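Local coordinates for sortase-like protein (Streptococcus suis, PDB 3RE9) that probably acts as a class C sortase, a transpeptidase that links pilin subunits covalently into pili on the bacterial surface, at residues N10-N15 against A29-Y34; I44-I49 against K55-A60; L90-G95 against R100-L105. One frame throughout, in Å; residues are numbered along the deposited sequence.

Contact 1 (N10-N15 against A29-Y34); sequences NESLNN and AGRVEY
Arg-31 grips the hydroxyl of Ser-12 side-on with two nitrogens. Its NE lies 3.0 Å from Ser-12 OG, and its NH2 lies 2.9 Å from the same Ser-12 OG. Both bonds are moderately bent, near 140° at the hydrogen. The oxygen sits close to the guanidinium plane, so one acceptor is shared by two donors at the edge of the group. The hydroxyl also bonds to Phe-9 O, to which it must donate. Three bonds thus meet at one oxygen and should fix its rotation. A further bond runs from Arg-31 NH2 to the carbonyl Ser-12 O at 2.9 Å, but it is strongly bent and weak. Ser-12 OG lies between its own backbone N and carbonyl carbon (chi1 83°), which turns it back to Phe-9 O and out to the arginine at once.

Arg-31 reaches across with an extended chain from CG to NE. Packing beyond the bonds is slight. Leu-13 CD2 comes within 4.2 Å of Arg-31 NH2, on an oblique line to the guanidinium. Ser-12 CB rests 3.4 Å from the same Arg-31 NH2.

The contact ties the chain about the end of helix 3-11 to the middle of helix 21-39. The connection between these helices probably carries the lid known from class C sortases. Phe-9 also meets Arg-31 and the ring of Tyr-34. Asn-10 bonds to Leu-79 of a loop, and Tyr-34 OH bonds to His-73 of strand 71-73.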
ATOM      1  N   ASN A  10      -6.555  -1.367  11.014  1.00 18.97           N
ATOM      2  CA  ASN A  10      -5.730  -2.483  10.531  1.00 19.89           C
ATOM      3  C   ASN A  10      -6.021  -3.791  11.249  1.00 20.85           C
ATOM      4  O   ASN A  10      -6.080  -4.844  10.620  1.00 21.74           O
ATOM      5  CB  ASN A  10      -4.233  -2.150  10.582  1.00 18.92           C
ATOM      6  CG  ASN A  10      -3.801  -1.224   9.449  1.00 19.17           C
ATOM      7  OD1 ASN A  10      -4.538  -1.001   8.469  1.00 17.50           O
ATOM      8  ND2 ASN A  10      -2.593  -0.684   9.570  1.00 18.56           N
ATOM      9  N   GLU A  11      -6.215  -3.703  12.560  1.00 21.80           N
ATOM     10  CA  GLU A  11      -6.709  -4.813  13.380  1.00 23.01           C
ATOM     11  C   GLU A  11      -8.066  -5.379  12.929  1.00 22.85           C
ATOM     12  O   GLU A  11      -8.343  -6.557  13.155  1.00 22.00           O
ATOM     13  CB  GLU A  11      -6.797  -4.390  14.858  1.00 22.17           C
ATOM     14  CG  GLU A  11      -5.435  -4.101  15.487  1.00 24.66           C
ATOM     15  CD  GLU A  11      -5.532  -3.504  16.883  1.00 24.94           C
ATOM     16  OE1 GLU A  11      -6.533  -3.789  17.586  1.00 28.59           O
ATOM     17  OE2 GLU A  11      -4.619  -2.741  17.266  1.00 25.72           O
ATOM     18  N   SER A  12      -8.900  -4.532  12.315  1.00 23.67           N
ATOM     19  CA  SER A  12     -10.274  -4.892  11.952  1.00 24.10           C
ATOM     20  C   SER A  12     -10.347  -5.724  10.668  1.00 25.27           C
ATOM     21  O   SER A  12     -11.393  -6.264  10.335  1.00 25.14           O
ATOM     22  CB  SER A  12     -11.160  -3.633  11.844  1.00 23.96           C
ATOM     23  OG  SER A  12     -11.052  -2.970  10.594  1.00 22.28           O
ATOM     24  N   LEU A  13      -9.237  -5.823   9.948  1.00 26.88           N
ATOM     25  CA  LEU A  13      -9.209  -6.582   8.711  1.00 28.86           C
ATOM     26  C   LEU A  13      -8.826  -8.027   9.017  1.00 31.55           C
ATOM     27  O   LEU A  13      -9.567  -8.968   8.671  1.00 32.27           O
ATOM     28  CB  LEU A  13      -8.226  -5.974   7.694  1.00 27.68           C
ATOM     29  CG  LEU A  13      -8.315  -4.499   7.278  1.00 26.22           C
ATOM     30  CD1 LEU A  13      -7.185  -4.144   6.335  1.00 23.38           C
ATOM     31  CD2 LEU A  13      -9.660  -4.126   6.664  1.00 23.79           C
ATOM     32  N   ASN A  14      -7.692  -8.179   9.708  1.00 34.26           N
ATOM     33  CA  ASN A  14      -6.992  -9.461   9.866  1.00 36.80           C
ATOM     34  C   ASN A  14      -7.792 -10.642  10.472  1.00 38.09           C
ATOM     35  O   ASN A  14      -8.789 -10.436  11.165  1.00 38.52           O
ATOM     36  CB  ASN A  14      -5.624  -9.258  10.545  1.00 36.99           C
ATOM     37  CG  ASN A  14      -5.729  -8.624  11.923  1.00 37.41           C
ATOM     38  OD1 ASN A  14      -6.491  -9.086  12.780  1.00 39.18           O
ATOM     39  ND2 ASN A  14      -4.941  -7.579  12.149  1.00 34.62           N
ATOM     40  N   ASN A  15      -7.312 -11.859  10.197  1.00 39.85           N
ATOM     41  CA  ASN A  15      -8.075 -13.119  10.346  1.00 40.98           C
ATOM     42  C   ASN A  15      -8.928 -13.267  11.615  1.00 41.99           C
ATOM     43  O   ASN A  15     -10.160 -13.378  11.521  1.00 42.29           O
ATOM     44  CB  ASN A  15      -7.162 -14.352  10.130  1.00 40.79           C
ATOM     45  CG  ASN A  15      -6.481 -14.358   8.752  1.00 40.55           C
ATOM     46  OD1 ASN A  15      -6.434 -13.333   8.066  1.00 41.96           O
ATOM     47  ND2 ASN A  15      -5.946 -15.512   8.349  1.00 38.62           N
ATOM     48  N   ALA A  29     -14.542   2.801  14.843  1.00 20.56           N
ATOM     49  CA  ALA A  29     -13.891   4.083  14.907  1.00 19.10           C
ATOM     50  C   ALA A  29     -12.770   4.176  13.889  1.00 18.46           C
ATOM     51  O   ALA A  29     -12.621   5.195  13.211  1.00 18.06           O
ATOM     52  CB  ALA A  29     -13.340   4.300  16.317  1.00 19.53           C
ATOM     53  N   GLY A  30     -11.966   3.116  13.813  1.00 17.70           N
ATOM     54  CA  GLY A  30     -10.958   2.969  12.777  1.00 17.15           C
ATOM     55  C   GLY A  30     -11.529   3.039  11.367  1.00 17.09           C
ATOM     56  O   GLY A  30     -10.929   3.661  10.480  1.00 17.16           O
ATOM     57  N   ARG A  31     -12.695   2.409  11.171  1.00 16.82           N
ATOM     58  CA  ARG A  31     -13.398   2.387   9.881  1.00 16.18           C
ATOM     59  C   ARG A  31     -13.941   3.751   9.495  1.00 16.30           C
ATOM     60  O   ARG A  31     -13.880   4.132   8.319  1.00 16.15           O
ATOM     61  CB  ARG A  31     -14.503   1.332   9.877  1.00 16.14           C
ATOM     62  CG  ARG A  31     -14.029  -0.016   9.372  1.00 16.23           C
ATOM     63  CD  ARG A  31     -14.765  -1.183   9.971  1.00 17.34           C
ATOM     64  NE  ARG A  31     -13.874  -2.336   9.881  1.00 23.33           N
ATOM     65  CZ  ARG A  31     -14.004  -3.377   9.052  1.00 23.79           C
ATOM     66  NH1 ARG A  31     -15.036  -3.483   8.222  1.00 24.05           N
ATOM     67  NH2 ARG A  31     -13.086  -4.334   9.071  1.00 23.78           N
ATOM     68  N   VAL A  32     -14.448   4.489  10.490  1.00 16.58           N
ATOM     69  CA  VAL A  32     -14.879   5.894  10.309  1.00 16.18           C
ATOM     70  C   VAL A  32     -13.691   6.809   9.919  1.00 16.32           C
ATOM     71  O   VAL A  32     -13.820   7.680   9.047  1.00 16.99           O
ATOM     72  CB  VAL A  32     -15.709   6.406  11.548  1.00 16.52           C
ATOM     73  CG1 VAL A  32     -15.964   7.920  11.508  1.00 14.74           C
ATOM     74  CG2 VAL A  32     -17.043   5.641  11.661  1.00 14.96           C
ATOM     75  N   GLU A  33     -12.524   6.581  10.514  1.00 15.97           N
ATOM     76  CA  GLU A  33     -11.321   7.329  10.119  1.00 15.50           C
ATOM     77  C   GLU A  33     -10.905   7.083   8.651  1.00 14.75           C
ATOM     78  O   GLU A  33     -10.575   8.031   7.929  1.00 15.06           O
ATOM     79  CB  GLU A  33     -10.161   7.049  11.094  1.00 15.91           C
ATOM     80  CG  GLU A  33      -8.806   7.767  10.789  1.00 16.49           C
ATOM     81  CD  GLU A  33      -8.862   9.279  10.913  1.00 17.56           C
ATOM     82  OE1 GLU A  33      -9.916   9.833  11.291  1.00 20.36           O
ATOM     83  OE2 GLU A  33      -7.838   9.926  10.629  1.00 18.29           O
ATOM     84  N   TYR A  34     -10.919   5.827   8.204  1.00 13.59           N
ATOM     85  CA  TYR A  34     -10.510   5.528   6.822  1.00 12.43           C
ATOM     86  C   TYR A  34     -11.495   6.102   5.796  1.00 12.55           C
ATOM     87  O   TYR A  34     -11.067   6.704   4.792  1.00 12.86           O
ATOM     88  CB  TYR A  34     -10.215   4.032   6.601  1.00 11.15           C
ATOM     89  CG  TYR A  34      -9.702   3.737   5.207  1.00  9.37           C
ATOM     90  CD1 TYR A  34      -8.563   4.369   4.715  1.00  6.70           C
ATOM     91  CD2 TYR A  34     -10.370   2.838   4.370  1.00  8.72           C
ATOM     92  CE1 TYR A  34      -8.111   4.128   3.418  1.00  7.02           C
ATOM     93  CE2 TYR A  34      -9.916   2.575   3.080  1.00  7.81           C
ATOM     94  CZ  TYR A  34      -8.786   3.226   2.608  1.00  8.13           C
ATOM     95  OH  TYR A  34      -8.337   2.965   1.332  1.00  7.61           O
TER

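Contact 2 (I44-I49 against K55-A60); sequences IGYVEI and KLPVYA
Ile-44 and Gly-45 both face Val-58, a classic beta bulge at one end of an antiparallel hairpin. Ile-44 N bonds to Val-58 O at 2.7 Å, while the second bond to that oxygen, from Gly-45 N, is weak. Val-58 N returns a bond to Gly-45 O at 2.8 Å. Val-47 and Leu-56 form a hydrogen-bonded pair through two bonds of 3.0 Å, Val-47 N to Leu-56 O and Leu-56 N to Val-47 O. Tyr-46 with Pro-57, between them, and Glu-48 with Lys-55, beyond them, are non-hydrogen-bonded pairs.

Apolar side chains, Val-47, Leu-56 and Val-58, make up one face. Val-47 CG1 meets Val-58 CG2 at 3.9 Å, and all three touch Val-71 of the next strand.

Tyr-46, Pro-57, Glu-48 and Lys-55 share the other face. Tyr-46 CE2 meets Pro-57 CB at 4.1 Å. Lys-55 CG is anti to the backbone N (chi1 -167°), and the chain then bends to bring NZ over the ring face of Tyr-46, 5.0 Å from the centroid, in a cation-pi contact. Its methylenes pass the carboxylate of Glu-48, whose OE1 lies 3.4 Å from Lys-55 CD. No salt bridge forms. Glu-48 OE1 bonds instead to His-117, and Tyr-46 OH to Lys-43.

The hairpin is therefore two-sided. Its apolar face joins the packing of the sheet, and the lysine's charge is probably eased by the aromatic face and the nearby carboxylate.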
ATOM      1  N   ILE A  44      -1.411  10.563   2.484  1.00 17.16           N
ATOM      2  CA  ILE A  44      -0.871   9.738   3.564  1.00 17.34           C
ATOM      3  C   ILE A  44       0.633   9.927   3.735  1.00 17.60           C
ATOM      4  O   ILE A  44       1.134   9.978   4.865  1.00 18.66           O
ATOM      5  CB  ILE A  44      -1.177   8.239   3.376  1.00 17.60           C
ATOM      6  CG1 ILE A  44      -2.684   7.954   3.495  1.00 16.98           C
ATOM      7  CG2 ILE A  44      -0.386   7.415   4.417  1.00 18.51           C
ATOM      8  CD1 ILE A  44      -3.066   6.526   3.061  1.00 16.92           C
ATOM      9  N   GLY A  45       1.353  10.029   2.620  1.00 17.56           N
ATOM     10  CA  GLY A  45       2.819  10.217   2.643  1.00 16.82           C
ATOM     11  C   GLY A  45       3.449  10.040   1.269  1.00 16.67           C
ATOM     12  O   GLY A  45       2.980  10.597   0.274  1.00 16.05           O
ATOM     13  N   TYR A  46       4.512   9.243   1.216  1.00 16.90           N
ATOM     14  CA  TYR A  46       5.258   9.008  -0.023  1.00 16.47           C
ATOM     15  C   TYR A  46       5.675   7.536  -0.156  1.00 15.94           C
ATOM     16  O   TYR A  46       5.948   6.867   0.834  1.00 15.88           O
ATOM     17  CB  TYR A  46       6.492   9.932  -0.095  1.00 17.31           C
ATOM     18  CG  TYR A  46       6.162  11.415  -0.221  1.00 17.86           C
ATOM     19  CD1 TYR A  46       5.970  12.208   0.910  1.00 19.16           C
ATOM     20  CD2 TYR A  46       6.041  12.018  -1.473  1.00 18.83           C
ATOM     21  CE1 TYR A  46       5.655  13.567   0.793  1.00 19.73           C
ATOM     22  CE2 TYR A  46       5.721  13.362  -1.611  1.00 17.36           C
ATOM     23  CZ  TYR A  46       5.542  14.130  -0.482  1.00 19.29           C
ATOM     24  OH  TYR A  46       5.224  15.464  -0.616  1.00 20.40           O
ATOM     25  N   VAL A  47       5.695   7.032  -1.383  1.00 15.42           N
ATOM     26  CA  VAL A  47       6.456   5.830  -1.679  1.00 15.40           C
ATOM     27  C   VAL A  47       7.667   6.213  -2.538  1.00 15.75           C
ATOM     28  O   VAL A  47       7.563   6.995  -3.483  1.00 15.37           O
ATOM     29  CB  VAL A  47       5.568   4.675  -2.291  1.00 15.68           C
ATOM     30  CG1 VAL A  47       4.924   5.092  -3.624  1.00 15.05           C
ATOM     31  CG2 VAL A  47       6.335   3.334  -2.377  1.00 13.14           C
ATOM     32  N   GLU A  48       8.829   5.700  -2.153  1.00 16.59           N
ATOM     33  CA  GLU A  48      10.066   5.908  -2.905  1.00 16.78           C
ATOM     34  C   GLU A  48      10.657   4.590  -3.366  1.00 16.39           C
ATOM     35  O   GLU A  48      10.846   3.686  -2.564  1.00 16.49           O
ATOM     36  CB  GLU A  48      11.079   6.614  -2.027  1.00 17.20           C
ATOM     37  CG  GLU A  48      12.426   6.856  -2.712  1.00 18.79           C
ATOM     38  CD  GLU A  48      13.385   7.589  -1.813  1.00 21.36           C
ATOM     39  OE1 GLU A  48      12.906   8.197  -0.819  1.00 22.68           O
ATOM     40  OE2 GLU A  48      14.607   7.551  -2.096  1.00 22.67           O
ATOM     41  N   ILE A  49      10.946   4.485  -4.660  1.00 16.54           N
ATOM     42  CA  ILE A  49      11.678   3.321  -5.206  1.00 16.65           C
ATOM     43  C   ILE A  49      12.987   3.771  -5.901  1.00 17.45           C
ATOM     44  O   ILE A  49      12.983   4.133  -7.078  1.00 17.20           O
ATOM     45  CB  ILE A  49      10.794   2.473  -6.128  1.00 16.05           C
ATOM     46  CG1 ILE A  49       9.383   2.384  -5.536  1.00 16.70           C
ATOM     47  CG2 ILE A  49      11.383   1.106  -6.287  1.00 14.12           C
ATOM     48  CD1 ILE A  49       8.277   2.575  -6.524  1.00 17.33           C
ATOM     49  N   LYS A  55       9.611   8.676  -6.609  1.00 17.81           N
ATOM     50  CA  LYS A  55       9.218   9.253  -5.321  1.00 17.65           C
ATOM     51  C   LYS A  55       7.899   9.998  -5.526  1.00 17.24           C
ATOM     52  O   LYS A  55       7.853  11.081  -6.096  1.00 17.78           O
ATOM     53  CB  LYS A  55      10.322  10.148  -4.746  1.00 17.43           C
ATOM     54  CG  LYS A  55      10.140  10.542  -3.305  1.00 17.75           C
ATOM     55  CD  LYS A  55      11.475  10.707  -2.636  1.00 21.44           C
ATOM     56  CE  LYS A  55      11.544  11.941  -1.708  1.00 24.27           C
ATOM     57  NZ  LYS A  55      10.719  11.885  -0.473  1.00 23.56           N
ATOM     58  N   LEU A  56       6.812   9.380  -5.094  1.00 16.83           N
ATOM     59  CA  LEU A  56       5.472   9.873  -5.411  1.00 16.01           C
ATOM     60  C   LEU A  56       4.655  10.013  -4.135  1.00 15.19           C
ATOM     61  O   LEU A  56       4.847   9.219  -3.200  1.00 15.20           O
ATOM     62  CB  LEU A  56       4.749   8.930  -6.405  1.00 15.84           C
ATOM     63  CG  LEU A  56       5.327   8.809  -7.820  1.00 15.26           C
ATOM     64  CD1 LEU A  56       4.707   7.641  -8.555  1.00 14.42           C
ATOM     65  CD2 LEU A  56       5.172  10.107  -8.639  1.00 14.35           C
ATOM     66  N   PRO A  57       3.755  11.017  -4.096  1.00 14.19           N
ATOM     67  CA  PRO A  57       2.778  11.176  -3.010  1.00 13.66           C
ATOM     68  C   PRO A  57       1.715  10.071  -3.006  1.00 13.02           C
ATOM     69  O   PRO A  57       1.147   9.736  -4.049  1.00 13.47           O
ATOM     70  CB  PRO A  57       2.126  12.540  -3.303  1.00 13.59           C
ATOM     71  CG  PRO A  57       2.379  12.789  -4.800  1.00 14.02           C
ATOM     72  CD  PRO A  57       3.653  12.086  -5.118  1.00 14.07           C
ATOM     73  N   VAL A  58       1.441   9.527  -1.827  1.00 12.05           N
ATOM     74  CA  VAL A  58       0.438   8.481  -1.652  1.00 10.66           C
ATOM     75  C   VAL A  58      -0.816   9.059  -1.009  1.00 10.59           C
ATOM     76  O   VAL A  58      -0.724   9.781  -0.007  1.00 10.27           O
ATOM     77  CB  VAL A  58       1.018   7.321  -0.781  1.00 10.45           C
ATOM     78  CG1 VAL A  58       0.006   6.184  -0.606  1.00  9.24           C
ATOM     79  CG2 VAL A  58       2.276   6.824  -1.385  1.00  8.14           C
ATOM     80  N   TYR A  59      -1.981   8.740  -1.568  1.00 10.86           N
ATOM     81  CA  TYR A  59      -3.260   9.299  -1.091  1.00 11.34           C
ATOM     82  C   TYR A  59      -4.225   8.182  -0.733  1.00 11.43           C
ATOM     83  O   TYR A  59      -4.080   7.072  -1.218  1.00 11.79           O
ATOM     84  CB  TYR A  59      -3.899  10.213  -2.157  1.00 12.10           C
ATOM     85  CG  TYR A  59      -3.043  11.372  -2.593  1.00 11.92           C
ATOM     86  CD1 TYR A  59      -2.149  11.228  -3.649  1.00 12.16           C
ATOM     87  CD2 TYR A  59      -3.129  12.610  -1.956  1.00 13.33           C
ATOM     88  CE1 TYR A  59      -1.331  12.270  -4.056  1.00 13.31           C
ATOM     89  CE2 TYR A  59      -2.318  13.689  -2.360  1.00 13.40           C
ATOM     90  CZ  TYR A  59      -1.420  13.506  -3.416  1.00 14.50           C
ATOM     91  OH  TYR A  59      -0.606  14.542  -3.848  1.00 13.29           O
ATOM     92  N   ALA A  60      -5.215   8.457   0.104  1.00 11.63           N
ATOM     93  CA  ALA A  60      -6.150   7.408   0.498  1.00 12.36           C
ATOM     94  C   ALA A  60      -7.123   7.161  -0.636  1.00 13.14           C
ATOM     95  O   ALA A  60      -7.644   8.123  -1.231  1.00 13.52           O
ATOM     96  CB  ALA A  60      -6.888   7.777   1.777  1.00 12.31           C
TER

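Contact 3 (L90-G95 against R100-L105); sequences LTAHTG and RLFTDL
Phe-102 lays one ring face over the methyl of Ala-92, in a CH-pi contact of 3.7 Å from Ala-92 CB to the ring centroid. The methyl is offset toward the rim, above CG and CD2. In the sortase beta barrel this joins the end of strand 86-91 to the long loop that leads on to strand 113-117. The ring edge points at the strand: Phe-102 CE2 lies 3.6 Å from Leu-90 O, close to the ring plane. Val-71 and Leu-152 of the neighbouring strands also touch the ring. Leu-101 CB packs on the methyl as well, 4.1 Å from Ala-92 CB.

The polar links across the contact are weak. Phe-102 N bonds weakly to His-93 O at 3.0 Å. Gly-95 N bonds weakly to Thr-103 OG1 at 3.4 Å. His-93 NE2 bonds to Glu-64. Thr-94 OG1 stands beside its own backbone N (chi1 -78°), over Thr-103 CA, and bonds to Thr-154 of strand 148-156. One water bridges the two segments, 3.1 Å from Thr-94 OG1 and donating to Thr-103 O at 2.6 Å.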
ATOM      1  N   LEU A  90      -0.346  -0.237  -2.419  1.00 13.02           N
ATOM      2  CA  LEU A  90      -0.284   1.074  -3.088  1.00 13.06           C
ATOM      3  C   LEU A  90      -0.336   0.918  -4.601  1.00 13.22           C
ATOM      4  O   LEU A  90       0.378   0.099  -5.168  1.00 12.81           O
ATOM      5  CB  LEU A  90       0.966   1.838  -2.662  1.00 12.64           C
ATOM      6  CG  LEU A  90       1.263   1.970  -1.165  1.00 12.02           C
ATOM      7  CD1 LEU A  90       2.440   2.959  -0.961  1.00  9.82           C
ATOM      8  CD2 LEU A  90       0.015   2.415  -0.411  1.00  9.50           C
ATOM      9  N   THR A  91      -1.201   1.686  -5.249  1.00 13.98           N
ATOM     10  CA  THR A  91      -1.428   1.507  -6.699  1.00 15.15           C
ATOM     11  C   THR A  91      -1.224   2.793  -7.520  1.00 15.09           C
ATOM     12  O   THR A  91      -1.430   3.884  -7.005  1.00 14.53           O
ATOM     13  CB  THR A  91      -2.814   0.861  -6.958  1.00 15.11           C
ATOM     14  OG1 THR A  91      -2.914   0.461  -8.324  1.00 17.01           O
ATOM     15  CG2 THR A  91      -3.933   1.805  -6.630  1.00 15.56           C
ATOM     16  N   ALA A  92      -0.760   2.659  -8.768  1.00 15.79           N
ATOM     17  CA  ALA A  92      -0.669   3.794  -9.719  1.00 16.17           C
ATOM     18  C   ALA A  92      -0.697   3.291 -11.138  1.00 17.16           C
ATOM     19  O   ALA A  92      -0.417   2.115 -11.380  1.00 17.70           O
ATOM     20  CB  ALA A  92       0.567   4.619  -9.499  1.00 15.55           C
ATOM     21  N   HIS A  93      -1.021   4.196 -12.068  1.00 18.07           N
ATOM     22  CA  HIS A  93      -1.067   3.933 -13.510  1.00 18.08           C
ATOM     23  C   HIS A  93       0.293   3.727 -14.191  1.00 18.56           C
ATOM     24  O   HIS A  93       1.327   4.270 -13.780  1.00 18.89           O
ATOM     25  CB  HIS A  93      -1.760   5.090 -14.231  1.00 18.57           C
ATOM     26  CG  HIS A  93      -3.212   5.276 -13.878  1.00 18.87           C
ATOM     27  ND1 HIS A  93      -4.111   4.232 -13.808  1.00 20.26           N
ATOM     28  CD2 HIS A  93      -3.930   6.400 -13.647  1.00 18.62           C
ATOM     29  CE1 HIS A  93      -5.313   4.699 -13.514  1.00 18.00           C
ATOM     30  NE2 HIS A  93      -5.229   6.011 -13.415  1.00 19.14           N
ATOM     31  N   THR A  94       0.245   2.944 -15.267  1.00 18.78           N
ATOM     32  CA  THR A  94       1.327   2.693 -16.203  1.00 18.35           C
ATOM     33  C   THR A  94       0.813   3.131 -17.582  1.00 19.23           C
ATOM     34  O   THR A  94      -0.300   2.763 -17.994  1.00 18.59           O
ATOM     35  CB  THR A  94       1.687   1.190 -16.222  1.00 17.82           C
ATOM     36  OG1 THR A  94       2.486   0.877 -15.080  1.00 18.11           O
ATOM     37  CG2 THR A  94       2.448   0.813 -17.447  1.00 17.06           C
ATOM     38  N   GLY A  95       1.604   3.948 -18.278  1.00 19.85           N
ATOM     39  CA  GLY A  95       1.267   4.366 -19.631  1.00 21.08           C
ATOM     40  C   GLY A  95       0.292   5.513 -19.734  1.00 22.01           C
ATOM     41  O   GLY A  95      -0.350   5.677 -20.774  1.00 22.22           O
ATOM     42  N   ARG A 100       4.520   9.661 -15.600  1.00 20.55           N
ATOM     43  CA  ARG A 100       5.092   8.305 -15.674  1.00 20.16           C
ATOM     44  C   ARG A 100       4.557   7.343 -14.579  1.00 18.82           C
ATOM     45  O   ARG A 100       4.224   6.186 -14.860  1.00 18.80           O
ATOM     46  CB  ARG A 100       6.651   8.321 -15.777  1.00 20.12           C
ATOM     47  CG  ARG A 100       7.357   6.916 -15.600  1.00 21.60           C
ATOM     48  CD  ARG A 100       8.526   6.551 -16.613  1.00 21.68           C
ATOM     49  NE  ARG A 100       8.104   6.604 -18.022  1.00 22.87           N
ATOM     50  CZ  ARG A 100       8.512   5.792 -19.010  1.00 22.57           C
ATOM     51  NH1 ARG A 100       9.372   4.775 -18.812  1.00 22.97           N
ATOM     52  NH2 ARG A 100       8.030   6.005 -20.225  1.00 17.87           N
ATOM     53  N   LEU A 101       4.456   7.838 -13.347  1.00 17.58           N
ATOM     54  CA  LEU A 101       3.902   7.073 -12.208  1.00 16.27           C
ATOM     55  C   LEU A 101       4.552   5.666 -12.081  1.00 16.36           C
ATOM     56  O   LEU A 101       5.782   5.587 -12.038  1.00 17.02           O
ATOM     57  CB  LEU A 101       2.365   7.085 -12.230  1.00 15.34           C
ATOM     58  CG  LEU A 101       1.769   8.504 -12.124  1.00 13.35           C
ATOM     59  CD1 LEU A 101       0.432   8.656 -12.846  1.00  7.39           C
ATOM     60  CD2 LEU A 101       1.681   8.999 -10.663  1.00  9.97           C
ATOM     61  N   PHE A 102       3.776   4.579 -12.049  1.00 15.58           N
ATOM     62  CA  PHE A 102       4.356   3.229 -11.879  1.00 15.05           C
ATOM     63  C   PHE A 102       4.883   2.490 -13.124  1.00 15.44           C
ATOM     64  O   PHE A 102       5.139   1.284 -13.097  1.00 15.20           O
ATOM     65  CB  PHE A 102       3.355   2.349 -11.087  1.00 14.72           C
ATOM     66  CG  PHE A 102       3.435   2.515  -9.572  1.00 12.92           C
ATOM     67  CD1 PHE A 102       4.271   3.471  -8.986  1.00 13.67           C
ATOM     68  CD2 PHE A 102       2.641   1.746  -8.741  1.00 10.20           C
ATOM     69  CE1 PHE A 102       4.310   3.625  -7.568  1.00 13.50           C
ATOM     70  CE2 PHE A 102       2.679   1.890  -7.343  1.00  9.60           C
ATOM     71  CZ  PHE A 102       3.500   2.831  -6.762  1.00 11.26           C
ATOM     72  N   THR A 103       5.060   3.227 -14.224  1.00 16.42           N
ATOM     73  CA  THR A 103       5.439   2.649 -15.533  1.00 15.16           C
ATOM     74  C   THR A 103       6.644   1.718 -15.435  1.00 14.89           C
ATOM     75  O   THR A 103       6.693   0.679 -16.103  1.00 15.44           O
ATOM     76  CB  THR A 103       5.742   3.768 -16.539  1.00 15.39           C
ATOM     77  OG1 THR A 103       4.576   4.587 -16.709  1.00 14.74           O
ATOM     78  CG2 THR A 103       6.223   3.213 -17.896  1.00 15.55           C
ATOM     79  N   ASP A 104       7.611   2.092 -14.601  1.00 14.22           N
ATOM     80  CA  ASP A 104       8.897   1.406 -14.561  1.00 13.70           C
ATOM     81  C   ASP A 104       8.963   0.345 -13.461  1.00 13.42           C
ATOM     82  O   ASP A 104      10.050  -0.087 -13.089  1.00 14.13           O
ATOM     83  CB  ASP A 104      10.045   2.418 -14.438  1.00 13.38           C
ATOM     84  CG  ASP A 104      10.317   3.188 -15.743  1.00 13.71           C
ATOM     85  OD1 ASP A 104      10.100   2.657 -16.857  1.00 12.63           O
ATOM     86  OD2 ASP A 104      10.774   4.349 -15.651  1.00 15.01           O
ATOM     87  N   LEU A 105       7.801  -0.065 -12.950  1.00 13.13           N
ATOM     88  CA  LEU A 105       7.679  -1.104 -11.931  1.00 12.59           C
ATOM     89  C   LEU A 105       8.024  -2.474 -12.469  1.00 12.86           C
ATOM     90  O   LEU A 105       8.388  -3.384 -11.706  1.00 13.27           O
ATOM     91  CB  LEU A 105       6.248  -1.138 -11.414  1.00 12.42           C
ATOM     92  CG  LEU A 105       6.017  -1.564  -9.965  1.00 13.06           C
ATOM     93  CD1 LEU A 105       6.745  -0.637  -8.971  1.00  8.84           C
ATOM     94  CD2 LEU A 105       4.492  -1.589  -9.707  1.00 12.84           C
TER
HETATM   95  O   HOH W   1       4.898  -1.030 -15.344  1.00 11.73           O

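How the contacts relate
The contacts follow one another along the chain, each closing before the next opens. Contact 1 joins the two N-terminal helices, contact 2 is a hairpin of the barrel sheet, and contact 3 lies at the end of strand 86-91. Contacts 2 and 3 have centres about 12 Å apart and share one apolar core, where Val-47 and Val-58 pack on Leu-90 and Leu-56 packs on Leu-101. Contact 1 is more remote, its centre about 21 Å from that of contact 2, and touches it through Tyr-34 and Ala-60. It does not touch contact 3, across the chain's centre. The helical pair sits beside the barrel. The structure is an open form, and these helices probably flank the lid region.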